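Local structure of gentamicin resistance protein (Enterococcus gallinarum, 6CTZ) at residues A[193-199]-A[211-215]; A[37-43]-A[84-90]; A[55-59]-A[71-76]. The protein probably transfers a phosphate from a guanine nucleotide to the 2''-hydroxyl of aminoglycoside antibiotics such as gentamicin and kanamycin, thereby conferring resistance. The protein carries 2 engineered substitutions. One frame throughout, in Å; residues are numbered along the deposited sequence. Where two conformers were deposited one is given.

Contacts 1 and 2 both touch GDP in a fold shared with protein kinases; contact 3 lies just behind, its Pro71 side chain about 6 Å from the nearest ligand atom. Contact 1 belongs to the hairpin of strands 198-200 and 209-212 and supplies the two protein ligands of the magnesium ions; contacts 2 and 3 belong to the five-stranded sheet and helix 46-62, their centres about 9 Å apart and about 15 to 16 Å from that of contact 1. Polar contacts tie them together: Arg41 NH2 forms a salt bridge with Asp214 OD1 at 3.0 Å, while Arg41 NH1 pairs with Glu55 OE1 at 2.9 Å. Glu55 OE2 probably accepts a hydrogen bond from Phe215 N, 2.8 Å away.

Contact 1 of 3, residues A[193-199]-A[211-215]. With MG (magnesium ion), chain C; MG (magnesium ion), chain D; GDP (guanosine-5'-diphosphate), chain B; KAN (kanamycin a), chain E.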
loop_
_atom_site.group_PDB
_atom_site.type_symbol
_atom_site.label_atom_id
_atom_site.label_comp_id
_atom_site.label_asym_id
_atom_site.label_seq_id
_atom_site.Cartn_x
_atom_site.Cartn_y
_atom_site.Cartn_z
ATOM N N LEU A 193 1.991 -1.734 -0.853
ATOM C CA LEU A 193 3.453 -1.660 -0.869
ATOM C C LEU A 193 3.939 -0.999 -2.162
ATOM O O LEU A 193 4.502 -1.624 -3.057
ATOM C CB LEU A 193 4.051 -3.044 -0.653
ATOM C CG LEU A 193 5.547 -3.088 -0.344
ATOM C CD1 LEU A 193 5.854 -2.399 0.983
ATOM C CD2 LEU A 193 6.025 -4.525 -0.283
ATOM N N SER A 194 3.712 0.303 -2.231
ATOM C CA SER A 194 4.047 1.129 -3.374
ATOM C C SER A 194 5.191 2.065 -3.022
ATOM O O SER A 194 5.419 2.368 -1.844
ATOM C CB SER A 194 2.824 1.946 -3.815
ATOM O OG SER A 194 2.141 2.513 -2.708
ATOM N N PRO A 195 5.924 2.566 -4.027
ATOM C CA PRO A 195 7.167 3.305 -3.746
ATOM C C PRO A 195 6.950 4.690 -3.156
ATOM O O PRO A 195 7.928 5.292 -2.681
ATOM C CB PRO A 195 7.881 3.342 -5.109
ATOM C CG PRO A 195 6.785 3.133 -6.114
ATOM C CD PRO A 195 5.843 2.168 -5.447
ATOM N N ASP A 196 5.711 5.195 -3.132
ATOM C CA ASP A 196 5.400 6.388 -2.347
ATOM C C ASP A 196 5.503 6.135 -0.844
ATOM O O ASP A 196 5.384 7.078 -0.055
ATOM C CB ASP A 196 4.024 6.967 -2.726
ATOM C CG ASP A 196 2.877 6.054 -2.356
ATOM O OD1 ASP A 196 3.094 4.839 -2.278
ATOM O OD2 ASP A 196 1.753 6.556 -2.125
ATOM N N HIS A 197 5.749 4.887 -0.441
ATOM C CA HIS A 197 5.930 4.501 0.949
ATOM C C HIS A 197 7.343 4.027 1.241
ATOM O O HIS A 197 7.606 3.584 2.360
ATOM C CB HIS A 197 4.949 3.387 1.321
ATOM C CG HIS A 197 3.519 3.797 1.249
ATOM N ND1 HIS A 197 2.514 2.925 0.888
ATOM C CD2 HIS A 197 2.916 4.978 1.517
ATOM C CE1 HIS A 197 1.353 3.553 0.938
ATOM N NE2 HIS A 197 1.570 4.801 1.316
ATOM N N PHE A 198 8.257 4.095 0.270
ATOM C CA PHE A 198 9.635 3.650 0.464
ATOM C C PHE A 198 10.484 4.865 0.801
ATOM O O PHE A 198 10.576 5.804 0.001
ATOM C CB PHE A 198 10.233 3.004 -0.791
ATOM C CG PHE A 198 9.482 1.808 -1.329
ATOM C CD1 PHE A 198 8.455 1.201 -0.622
ATOM C CD2 PHE A 198 9.843 1.281 -2.561
ATOM C CE1 PHE A 198 7.779 0.111 -1.157
ATOM C CE2 PHE A 198 9.166 0.194 -3.103
ATOM C CZ PHE A 198 8.141 -0.391 -2.393
ATOM N N LEU A 199 11.107 4.849 1.969
ATOM C CA LEU A 199 12.044 5.894 2.355
ATOM C C LEU A 199 13.459 5.402 2.094
ATOM O O LEU A 199 13.799 4.268 2.445
ATOM C CB LEU A 199 11.874 6.255 3.834
ATOM C CG LEU A 199 10.711 7.168 4.240
ATOM C CD1 LEU A 199 10.901 8.597 3.697
ATOM C CD2 LEU A 199 9.352 6.560 3.891
ATOM N N GLY A 211 13.350 2.916 5.236
ATOM C CA GLY A 211 12.085 2.909 5.940
ATOM C C GLY A 211 10.928 2.546 5.044
ATOM O O GLY A 211 11.000 2.672 3.817
ATOM N N ILE A 212 9.855 2.081 5.683
ATOM C CA ILE A 212 8.575 1.792 5.037
ATOM C C ILE A 212 7.482 2.395 5.906
ATOM O O ILE A 212 7.480 2.185 7.130
ATOM C CB ILE A 212 8.334 0.275 4.879
ATOM C CG1 ILE A 212 9.420 -0.376 4.020
ATOM C CG2 ILE A 212 6.936 0.007 4.291
ATOM C CD1 ILE A 212 9.251 -0.148 2.527
ATOM N N ILE A 213 6.558 3.136 5.293
ATOM C CA ILE A 213 5.449 3.746 6.016
ATOM C C ILE A 213 4.099 3.175 5.577
ATOM O O ILE A 213 4.025 2.324 4.678
ATOM C CB ILE A 213 5.487 5.283 5.890
ATOM C CG1 ILE A 213 5.402 5.706 4.416
ATOM C CG2 ILE A 213 6.734 5.847 6.585
ATOM C CD1 ILE A 213 5.117 7.180 4.231
ATOM N N ASP A 214 3.028 3.636 6.228
ATOM C CA ASP A 214 1.631 3.376 5.874
ATOM C C ASP A 214 1.245 1.905 5.836
ATOM O O ASP A 214 1.081 1.326 4.759
ATOM C CB ASP A 214 1.224 4.049 4.564
ATOM C CG ASP A 214 -0.287 4.029 4.358
ATOM O OD1 ASP A 214 -1.029 3.598 5.286
ATOM O OD2 ASP A 214 -0.737 4.441 3.261
ATOM N N PHE A 215 1.059 1.310 7.010
ATOM C CA PHE A 215 0.624 -0.071 7.148
ATOM C C PHE A 215 -0.888 -0.197 7.295
ATOM O O PHE A 215 -1.371 -1.229 7.767
ATOM C CB PHE A 215 1.341 -0.734 8.333
ATOM C CG PHE A 215 2.802 -1.034 8.083
ATOM C CD1 PHE A 215 3.747 -0.010 8.006
ATOM C CD2 PHE A 215 3.234 -2.344 7.956
ATOM C CE1 PHE A 215 5.098 -0.295 7.797
ATOM C CE2 PHE A 215 4.572 -2.638 7.744
ATOM C CZ PHE A 215 5.511 -1.607 7.661
HETATM MG MG MG C . -0.213 5.945 1.878
HETATM MG MG MG D . -2.818 4.030 4.077
HETATM P PB GDP B . -2.623 7.193 3.591
HETATM O O1B GDP B . -2.919 6.008 4.478
HETATM O O2B GDP B . -2.029 6.779 2.262
HETATM O O3B GDP B . -3.808 8.124 3.472
HETATM O O3A GDP B . -1.511 8.049 4.397
HETATM P PA GDP B . 0.068 7.741 4.588
HETATM O O1A GDP B . 0.316 7.009 5.873
HETATM O O2A GDP B . 0.620 7.056 3.350
HETATM O "O5'" GDP B . 0.644 9.249 4.772
HETATM C "C5'" GDP B . 0.373 10.215 3.766
HETATM C "C4'" GDP B . 1.681 10.715 3.200
HETATM O "O4'" GDP B . 2.374 11.439 4.217
HETATM C "C3'" GDP B . 2.656 9.629 2.777
HETATM O "O3'" GDP B . 2.357 9.085 1.487
HETATM C "C2'" GDP B . 3.944 10.413 2.764
HETATM O "O2'" GDP B . 4.008 11.254 1.608
HETATM C "C1'" GDP B . 3.769 11.323 3.969
HETATM N N9 GDP B . 4.384 10.706 5.162
HETATM C C8 GDP B . 3.769 10.030 6.159
HETATM N N7 GDP B . 4.692 9.630 7.072
HETATM C C5 GDP B . 5.897 10.062 6.651
HETATM C C6 GDP B . 7.288 9.978 7.116
HETATM O O6 GDP B . 7.569 9.400 8.183
HETATM N N1 GDP B . 8.222 10.571 6.357
HETATM C C2 GDP B . 7.949 11.212 5.199
HETATM N N2 GDP B . 8.953 11.789 4.510
HETATM N N3 GDP B . 6.697 11.320 4.703
HETATM C C4 GDP B . 5.676 10.774 5.397
HETATM C C1 KAN E . -3.408 4.544 -8.942
HETATM C C2 KAN E . -3.705 3.942 -10.316
HETATM C C3 KAN E . -2.548 4.224 -11.252
HETATM C C4 KAN E . -2.384 5.734 -11.330
HETATM C C5 KAN E . -2.131 6.331 -9.949
HETATM C C6 KAN E . -2.052 7.854 -9.999
HETATM C C7 KAN E . -1.077 2.851 -4.494
HETATM C C8 KAN E . -2.433 3.544 -4.594
HETATM C C9 KAN E . -2.947 3.489 -6.037
HETATM C C10 KAN E . -1.943 4.094 -7.020
HETATM C C11 KAN E . -0.573 3.432 -6.860
HETATM C C12 KAN E . -0.074 3.523 -5.423
HETATM C C13 KAN E . -4.451 3.543 -3.240
HETATM C C14 KAN E . -4.776 3.158 -1.806
HETATM C C15 KAN E . -5.049 1.652 -1.752
HETATM C C16 KAN E . -6.165 1.300 -2.729
HETATM C C17 KAN E . -5.815 1.808 -4.114
HETATM C C18 KAN E . -6.987 1.571 -5.054
HETATM N N1 KAN E . -1.867 8.344 -8.645
HETATM N N2 KAN E . 0.414 4.037 -7.749
HETATM N N3 KAN E . -0.611 2.888 -3.109
HETATM N N4 KAN E . -5.406 1.198 -0.414
HETATM O O5 KAN E . -3.122 5.945 -8.988
HETATM O O6 KAN E . -3.885 2.531 -10.173
HETATM O O7 KAN E . -2.805 3.695 -12.557
HETATM O O8 KAN E . -1.283 6.035 -12.190
HETATM O O9 KAN E . -2.316 3.818 -8.372
HETATM O O10 KAN E . -4.170 4.237 -6.128
HETATM O O11 KAN E . -3.298 2.835 -3.694
HETATM O O12 KAN E . -5.559 3.202 -4.067
HETATM O O13 KAN E . -3.676 3.550 -0.980
HETATM O O14 KAN E . -6.364 -0.122 -2.819
HETATM O O15 KAN E . -6.646 2.048 -6.360
HETATM O O HOH W 1 0.349 7.295 0.434
HETATM O O HOH W 2 -1.246 4.883 0.387
HETATM O O HOH W 3 -2.455 2.070 3.267
HETATM O O HOH W 4 -4.154 3.524 5.688
HETATM O O HOH W 5 -4.278 4.201 2.650
#
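His197 and Asp214 meet at a magnesium ion that His197 NE2 binds at 2.2 Å and Asp214 OD2 at 2.1 Å. Asp214 OD2 also reaches the second magnesium ion, which its OD1 binds as well, so one carboxylate bridges the two metals; GDP phosphate oxygens and waters complete both shells. Asp214 CG lies anti to the backbone N (chi1 -168°), carrying the carboxylate to both metals. Its CB sits over one face of the imidazole, 3.6 Å from the centroid, with ring and carboxylate planes 83° apart. Asp196 OD1 covers the opposite face, and ND1 is hydrogen-bonded to Asp192 O, fixing the ring's rotation. This pair of metal ligands fits the catalytic-loop and DFG-like elements of the kinase fold.

Among the backbone bonds, Ile213 N donates to His197 O at 3.1 Å, and Leu199 and Gly211 exchange two bonds as an antiparallel hydrogen-bonded pair.

Apolar contacts line both sides of the hairpin: Phe198 CD1 touches Ile212 CD1 at 3.5 Å in the conformer given, whereas Leu199 CD2 crosses to Ile213 CG2 at 3.8 Å. Ile213 CD1 lies against the guanine base. Farther out, Phe198 packs on helices 106-125 and 228-234, and its strand pairs with 94-95.

Contact 2 of 3, residues A[37-43]-A[84-90]; sequences DWVFRFP and PFVGYRK. With GDP (guanosine-5'-diphosphate), chain B.
Arg41 and Tyr88 leave their neighbouring strands by different torsions yet converge on GDP. Arg41 sets CG anti to its own N (chi1 -172°) and stays extended as far as NE, whereas Tyr88 turns CG between N and the carbonyl carbon (chi1 55°), swinging the phenol across Val39. Val39 CB then sits over the phenol face, 3.9 Å from the centroid, and the hydroxyl donates to GDP N7 at 2.7 Å. The guanidinium grips one phosphate oxygen with two donors, both bent: NE reaches GDP O1A at 2.7 Å with an N-H...O angle of 140°, and NH2 reaches the same atom.

These strands, 38-43 and 84-89, run antiparallel in the five-stranded sheet of a kinase-like N-terminal lobe. Two reciprocal backbone pairs, Val39 with Tyr88 and Arg41 with Val86, hold the register, and Lys90 N extends the bonding to Asp37 O.

Trp38 and Phe40 share a face of the sheet with Gly87 and Arg89. Gly87 CA lies over the Phe40 ring, 3.8 Å from its centroid, with the ring drawn in close where the glycine has no side chain. Near the same end as Asp37, Arg89 CG rests on the six-membered ring of Trp38, and Trp38 CZ2 lies over one face of the Arg89 guanidinium. Water 6 bridges Arg89 NH1 and Asp37 O. Toward the other end Phe42 and Phe85 form an offset stack, centroids 4.7 Å apart. Helix 2-11 covers Phe40 and Phe42.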
loop_
_atom_site.group_PDB
_atom_site.type_symbol
_atom_site.label_atom_id
_atom_site.label_comp_id
_atom_site.label_asym_id
_atom_site.label_seq_id
_atom_site.Cartn_x
_atom_site.Cartn_y
_atom_site.Cartn_z
ATOM N N ASP A 37 10.323 17.579 12.726
ATOM C CA ASP A 37 10.735 16.336 13.363
ATOM C C ASP A 37 9.612 15.338 13.583
ATOM O O ASP A 37 9.881 14.135 13.595
ATOM C CB ASP A 37 11.371 16.621 14.736
ATOM C CG ASP A 37 12.635 17.439 14.637
ATOM O OD1 ASP A 37 13.213 17.513 13.532
ATOM O OD2 ASP A 37 13.053 18.000 15.669
ATOM N N TRP A 38 8.379 15.790 13.794
ATOM C CA TRP A 38 7.293 14.929 14.245
ATOM C C TRP A 38 6.210 14.885 13.183
ATOM O O TRP A 38 5.702 15.931 12.769
ATOM C CB TRP A 38 6.685 15.454 15.546
ATOM C CG TRP A 38 7.590 15.306 16.717
ATOM C CD1 TRP A 38 8.360 16.275 17.287
ATOM C CD2 TRP A 38 7.826 14.107 17.466
ATOM N NE1 TRP A 38 9.057 15.753 18.349
ATOM C CE2 TRP A 38 8.750 14.424 18.480
ATOM C CE3 TRP A 38 7.344 12.795 17.373
ATOM C CZ2 TRP A 38 9.201 13.478 19.399
ATOM C CZ3 TRP A 38 7.794 11.857 18.283
ATOM C CH2 TRP A 38 8.712 12.204 19.286
ATOM N N VAL A 39 5.839 13.685 12.779
ATOM C CA VAL A 39 4.742 13.526 11.875
ATOM C C VAL A 39 3.471 13.293 12.699
ATOM O O VAL A 39 3.428 12.402 13.486
ATOM C CB VAL A 39 4.943 12.284 10.934
ATOM C CG1 VAL A 39 3.717 12.064 10.066
ATOM C CG2 VAL A 39 6.205 12.416 10.113
ATOM N N PHE A 40 2.479 14.136 12.537
ATOM C CA PHE A 40 1.162 13.898 13.111
ATOM C C PHE A 40 0.210 13.492 11.999
ATOM O O PHE A 40 0.115 14.172 10.967
ATOM C CB PHE A 40 0.658 15.084 13.940
ATOM C CG PHE A 40 1.268 15.126 15.298
ATOM C CD1 PHE A 40 2.497 15.739 15.501
ATOM C CD2 PHE A 40 0.653 14.480 16.360
ATOM C CE1 PHE A 40 3.080 15.757 16.759
ATOM C CE2 PHE A 40 1.232 14.485 17.611
ATOM C CZ PHE A 40 2.449 15.115 17.810
ATOM N N ARG A 41 -0.459 12.361 12.196
ATOM C CA ARG A 41 -1.179 11.689 11.127
ATOM C C ARG A 41 -2.623 11.502 11.566
ATOM O O ARG A 41 -2.891 10.838 12.580
ATOM C CB ARG A 41 -0.503 10.356 10.815
ATOM C CG ARG A 41 -1.043 9.635 9.597
ATOM C CD ARG A 41 -0.196 8.401 9.415
ATOM N NE ARG A 41 -0.579 7.419 8.408
ATOM C CZ ARG A 41 -1.069 6.218 8.702
ATOM N NH1 ARG A 41 -1.365 5.895 9.958
ATOM N NH2 ARG A 41 -1.260 5.326 7.741
ATOM N N PHE A 42 -3.541 12.088 10.800
ATOM C CA PHE A 42 -4.942 12.236 11.175
ATOM C C PHE A 42 -5.823 11.461 10.209
ATOM O O PHE A 42 -5.850 11.788 9.009
ATOM C CB PHE A 42 -5.321 13.716 11.135
ATOM C CG PHE A 42 -4.620 14.551 12.168
ATOM C CD1 PHE A 42 -5.163 14.713 13.437
ATOM C CD2 PHE A 42 -3.424 15.182 11.867
ATOM C CE1 PHE A 42 -4.519 15.490 14.391
ATOM C CE2 PHE A 42 -2.776 15.961 12.814
ATOM C CZ PHE A 42 -3.324 16.112 14.079
ATOM N N PRO A 43 -6.566 10.457 10.675
ATOM C CA PRO A 43 -7.486 9.741 9.781
ATOM C C PRO A 43 -8.507 10.659 9.128
ATOM O O PRO A 43 -8.941 11.661 9.698
ATOM C CB PRO A 43 -8.168 8.737 10.716
ATOM C CG PRO A 43 -7.120 8.458 11.759
ATOM C CD PRO A 43 -6.446 9.798 11.987
ATOM N N PRO A 84 -9.078 8.223 16.687
ATOM C CA PRO A 84 -7.700 8.427 17.150
ATOM C C PRO A 84 -6.868 9.217 16.149
ATOM O O PRO A 84 -7.210 9.339 14.973
ATOM C CB PRO A 84 -7.165 6.994 17.226
ATOM C CG PRO A 84 -7.884 6.299 16.107
ATOM C CD PRO A 84 -9.271 6.899 16.071
ATOM N N PHE A 85 -5.735 9.727 16.639
ATOM C CA PHE A 85 -4.674 10.235 15.771
ATOM C C PHE A 85 -3.339 9.978 16.455
ATOM O O PHE A 85 -3.295 9.683 17.650
ATOM C CB PHE A 85 -4.886 11.700 15.354
ATOM C CG PHE A 85 -4.688 12.696 16.462
ATOM C CD1 PHE A 85 -3.433 13.228 16.714
ATOM C CD2 PHE A 85 -5.766 13.141 17.219
ATOM C CE1 PHE A 85 -3.248 14.166 17.719
ATOM C CE2 PHE A 85 -5.581 14.078 18.227
ATOM C CZ PHE A 85 -4.318 14.583 18.472
ATOM N N VAL A 86 -2.250 10.027 15.686
ATOM C CA VAL A 86 -0.954 9.729 16.248
ATOM C C VAL A 86 0.157 10.642 15.822
ATOM O O VAL A 86 0.048 11.291 14.864
ATOM C CB VAL A 86 -0.492 8.275 15.866
ATOM C CG1 VAL A 86 -1.432 7.255 16.450
ATOM C CG2 VAL A 86 -0.418 8.088 14.338
ATOM N N GLY A 87 1.231 10.636 16.585
ATOM C CA GLY A 87 2.436 11.339 16.240
ATOM C C GLY A 87 3.637 10.411 16.350
ATOM O O GLY A 87 3.736 9.674 17.287
ATOM N N TYR A 88 4.538 10.490 15.381
ATOM C CA TYR A 88 5.734 9.707 15.349
ATOM C C TYR A 88 6.910 10.489 14.796
ATOM O O TYR A 88 6.693 11.345 14.025
ATOM C CB TYR A 88 5.536 8.401 14.544
ATOM C CG TYR A 88 5.022 8.506 13.105
ATOM C CD1 TYR A 88 3.688 8.488 12.845
ATOM C CD2 TYR A 88 5.882 8.523 12.029
ATOM C CE1 TYR A 88 3.208 8.499 11.571
ATOM C CE2 TYR A 88 5.388 8.545 10.731
ATOM C CZ TYR A 88 4.055 8.511 10.533
ATOM O OH TYR A 88 3.508 8.502 9.279
ATOM N N ARG A 89 8.112 10.169 15.229
ATOM C CA ARG A 89 9.290 10.831 14.695
ATOM C C ARG A 89 9.315 10.504 13.202
ATOM O O ARG A 89 9.146 9.389 12.822
ATOM C CB ARG A 89 10.591 10.349 15.345
ATOM C CG ARG A 89 10.837 10.904 16.743
ATOM C CD ARG A 89 12.303 10.960 17.175
ATOM N NE ARG A 89 12.462 11.808 18.379
ATOM C CZ ARG A 89 12.690 13.127 18.360
ATOM N NH1 ARG A 89 12.813 13.779 17.246
ATOM N NH2 ARG A 89 12.794 13.805 19.495
ATOM N N LYS A 90 9.566 11.499 12.383
ATOM C CA LYS A 90 9.587 11.309 10.945
ATOM C C LYS A 90 10.491 10.137 10.580
ATOM O O LYS A 90 11.613 10.006 11.084
ATOM C CB LYS A 90 10.079 12.596 10.287
ATOM C CG LYS A 90 9.910 12.606 8.789
ATOM C CD LYS A 90 10.326 13.938 8.191
ATOM C CE LYS A 90 11.819 14.154 8.289
ATOM N NZ LYS A 90 12.255 15.317 7.461
HETATM P PB GDP B . -2.623 7.193 3.591
HETATM O O1B GDP B . -2.919 6.008 4.478
HETATM O O2B GDP B . -2.029 6.779 2.262
HETATM O O3B GDP B . -3.808 8.124 3.472
HETATM O O3A GDP B . -1.511 8.049 4.397
HETATM P PA GDP B . 0.068 7.741 4.588
HETATM O O1A GDP B . 0.316 7.009 5.873
HETATM O O2A GDP B . 0.620 7.056 3.350
HETATM O "O5'" GDP B . 0.644 9.249 4.772
HETATM C "C5'" GDP B . 0.373 10.215 3.766
HETATM C "C4'" GDP B . 1.681 10.715 3.200
HETATM O "O4'" GDP B . 2.374 11.439 4.217
HETATM C "C3'" GDP B . 2.656 9.629 2.777
HETATM O "O3'" GDP B . 2.357 9.085 1.487
HETATM C "C2'" GDP B . 3.944 10.413 2.764
HETATM O "O2'" GDP B . 4.008 11.254 1.608
HETATM C "C1'" GDP B . 3.769 11.323 3.969
HETATM N N9 GDP B . 4.384 10.706 5.162
HETATM C C8 GDP B . 3.769 10.030 6.159
HETATM N N7 GDP B . 4.692 9.630 7.072
HETATM C C5 GDP B . 5.897 10.062 6.651
HETATM C C6 GDP B . 7.288 9.978 7.116
HETATM O O6 GDP B . 7.569 9.400 8.183
HETATM N N1 GDP B . 8.222 10.571 6.357
HETATM C C2 GDP B . 7.949 11.212 5.199
HETATM N N2 GDP B . 8.953 11.789 4.510
HETATM N N3 GDP B . 6.697 11.320 4.703
HETATM C C4 GDP B . 5.676 10.774 5.397
HETATM O O HOH W 6 12.536 13.430 14.200
#

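Contact 3 of 3, residues A[55-59]-A[71-76]; sequences EIQLL and PQYVYI
Tyr73 of 71-76, beside the five-stranded sheet of the kinase-like N-terminal lobe, presses its ring against helix 46-62, which matches the position of the kinase C helix. The axes of 55-59 and 73-76 run nearly antiparallel, at 155°, and stay 10.3 Å apart, a spacing spanned by side chains.

Tyr73 places CG beside its backbone N (chi1 -58°), which directs the ring at the helix. Glu55 CB approaches at the ring's edge, near its plane. Ile56 carries CG1 anti to the carbonyl carbon, where it touches Tyr73 CD2 at 3.7 Å; the two side chains cross at about a right angle. Its other branch, CG2, meets Ile76 CD1 at 4.0 Å. One turn on from Glu55, Leu59 directs a single methyl to two partners: CD1 lies 3.6 Å from Tyr73 CZ and 4.1 Å from Pro71 CB.

Glu55 is extended beyond CG, its carboxylate turned 77° from the phenol plane. Outside the contact the carboxylate also has Arg41 and Phe215 as partners, which fixes the group beside the nucleotide site. Water 7 links Glu55 OE2 to Tyr73 OH, donating to OE2 at 2.7 Å and lying 2.6 Å from the tyrosine oxygen OH.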
loop_
_atom_site.group_PDB
_atom_site.type_symbol
_atom_site.label_atom_id
_atom_site.label_comp_id
_atom_site.label_asym_id
_atom_site.label_seq_id
_atom_site.Cartn_x
_atom_site.Cartn_y
_atom_site.Cartn_z
ATOM N N GLU A 55 -2.932 -0.293 13.165
ATOM C CA GLU A 55 -1.510 0.052 13.167
ATOM C C GLU A 55 -0.984 0.296 14.579
ATOM O O GLU A 55 0.154 -0.071 14.890
ATOM C CB GLU A 55 -1.236 1.265 12.270
ATOM C CG GLU A 55 -1.433 0.997 10.781
ATOM C CD GLU A 55 -0.930 2.150 9.946
ATOM O OE1 GLU A 55 -1.721 3.076 9.690
ATOM O OE2 GLU A 55 0.264 2.151 9.570
ATOM N N ILE A 56 -1.793 0.922 15.440
ATOM C CA ILE A 56 -1.364 1.180 16.814
ATOM C C ILE A 56 -0.970 -0.119 17.512
ATOM O O ILE A 56 -0.002 -0.162 18.285
ATOM C CB ILE A 56 -2.461 1.947 17.580
ATOM C CG1 ILE A 56 -2.513 3.405 17.109
ATOM C CG2 ILE A 56 -2.244 1.847 19.101
ATOM C CD1 ILE A 56 -3.750 4.154 17.564
ATOM N N GLN A 57 -1.716 -1.200 17.255
ATOM C CA GLN A 57 -1.424 -2.482 17.890
ATOM C C GLN A 57 -0.340 -3.247 17.146
ATOM O O GLN A 57 0.487 -3.923 17.771
ATOM C CB GLN A 57 -2.684 -3.337 17.949
ATOM C CG GLN A 57 -3.838 -2.746 18.743
ATOM C CD GLN A 57 -5.115 -3.511 18.466
ATOM O OE1 GLN A 57 -5.954 -3.076 17.669
ATOM N NE2 GLN A 57 -5.253 -4.673 19.088
ATOM N N LEU A 58 -0.347 -3.180 15.810
ATOM C CA LEU A 58 0.536 -4.030 15.019
ATOM C C LEU A 58 1.968 -3.514 15.001
ATOM O O LEU A 58 2.918 -4.296 15.139
ATOM C CB LEU A 58 0.014 -4.134 13.584
ATOM C CG LEU A 58 0.929 -4.894 12.618
ATOM C CD1 LEU A 58 1.034 -6.373 12.995
ATOM C CD2 LEU A 58 0.460 -4.754 11.182
ATOM N N LEU A 59 2.149 -2.216 14.764
ATOM C CA LEU A 59 3.497 -1.723 14.488
ATOM C C LEU A 59 4.471 -1.992 15.625
ATOM O O LEU A 59 5.623 -2.363 15.334
ATOM C CB LEU A 59 3.478 -0.237 14.087
ATOM C CG LEU A 59 2.776 0.061 12.756
ATOM C CD1 LEU A 59 2.730 1.568 12.496
ATOM C CD2 LEU A 59 3.459 -0.658 11.612
ATOM N N PRO A 71 7.023 3.436 11.284
ATOM C CA PRO A 71 6.542 4.437 12.249
ATOM C C PRO A 71 6.433 3.865 13.654
ATOM O O PRO A 71 5.954 2.750 13.866
ATOM C CB PRO A 71 5.164 4.817 11.708
ATOM C CG PRO A 71 5.256 4.537 10.233
ATOM C CD PRO A 71 6.080 3.278 10.161
ATOM N N GLN A 72 6.841 4.671 14.627
ATOM C CA GLN A 72 6.709 4.315 16.033
ATOM C C GLN A 72 5.907 5.405 16.715
ATOM O O GLN A 72 6.416 6.509 16.960
ATOM C CB GLN A 72 8.070 4.187 16.674
ATOM C CG GLN A 72 8.832 3.015 16.173
ATOM C CD GLN A 72 9.981 2.781 17.076
ATOM O OE1 GLN A 72 9.919 1.949 17.971
ATOM N NE2 GLN A 72 11.017 3.580 16.909
ATOM N N TYR A 73 4.658 5.094 17.023
ATOM C CA TYR A 73 3.749 6.103 17.542
ATOM C C TYR A 73 4.109 6.404 18.989
ATOM O O TYR A 73 3.909 5.570 19.876
ATOM C CB TYR A 73 2.318 5.595 17.423
ATOM C CG TYR A 73 1.853 5.238 16.013
ATOM C CD1 TYR A 73 2.453 5.776 14.864
ATOM C CD2 TYR A 73 0.793 4.362 15.838
ATOM C CE1 TYR A 73 1.992 5.443 13.599
ATOM C CE2 TYR A 73 0.332 4.034 14.589
ATOM C CZ TYR A 73 0.928 4.574 13.474
ATOM O OH TYR A 73 0.445 4.228 12.237
ATOM N N VAL A 74 4.656 7.587 19.224
ATOM C CA VAL A 74 4.977 8.049 20.570
ATOM C C VAL A 74 3.793 8.771 21.186
ATOM O O VAL A 74 3.558 8.678 22.394
ATOM C CB VAL A 74 6.225 8.954 20.497
ATOM C CG1 VAL A 74 6.464 9.704 21.816
ATOM C CG2 VAL A 74 7.441 8.126 20.108
ATOM N N TYR A 75 3.040 9.493 20.368
ATOM C CA TYR A 75 1.912 10.294 20.819
ATOM C C TYR A 75 0.642 9.655 20.284
ATOM O O TYR A 75 0.526 9.414 19.077
ATOM C CB TYR A 75 2.056 11.727 20.317
ATOM C CG TYR A 75 3.283 12.390 20.903
ATOM C CD1 TYR A 75 3.338 12.712 22.255
ATOM C CD2 TYR A 75 4.389 12.682 20.113
ATOM C CE1 TYR A 75 4.457 13.304 22.801
ATOM C CE2 TYR A 75 5.517 13.285 20.655
ATOM C CZ TYR A 75 5.544 13.592 21.999
ATOM O OH TYR A 75 6.665 14.179 22.549
ATOM N N ILE A 76 -0.291 9.339 21.177
ATOM C CA ILE A 76 -1.549 8.721 20.788
ATOM C C ILE A 76 -2.655 9.641 21.279
ATOM O O ILE A 76 -2.870 9.777 22.491
ATOM C CB ILE A 76 -1.694 7.293 21.325
ATOM C CG1 ILE A 76 -0.554 6.418 20.776
ATOM C CG2 ILE A 76 -3.037 6.718 20.921
ATOM C CD1 ILE A 76 -0.672 4.947 21.098
HETATM O O HOH W 7 1.773 4.413 9.973
#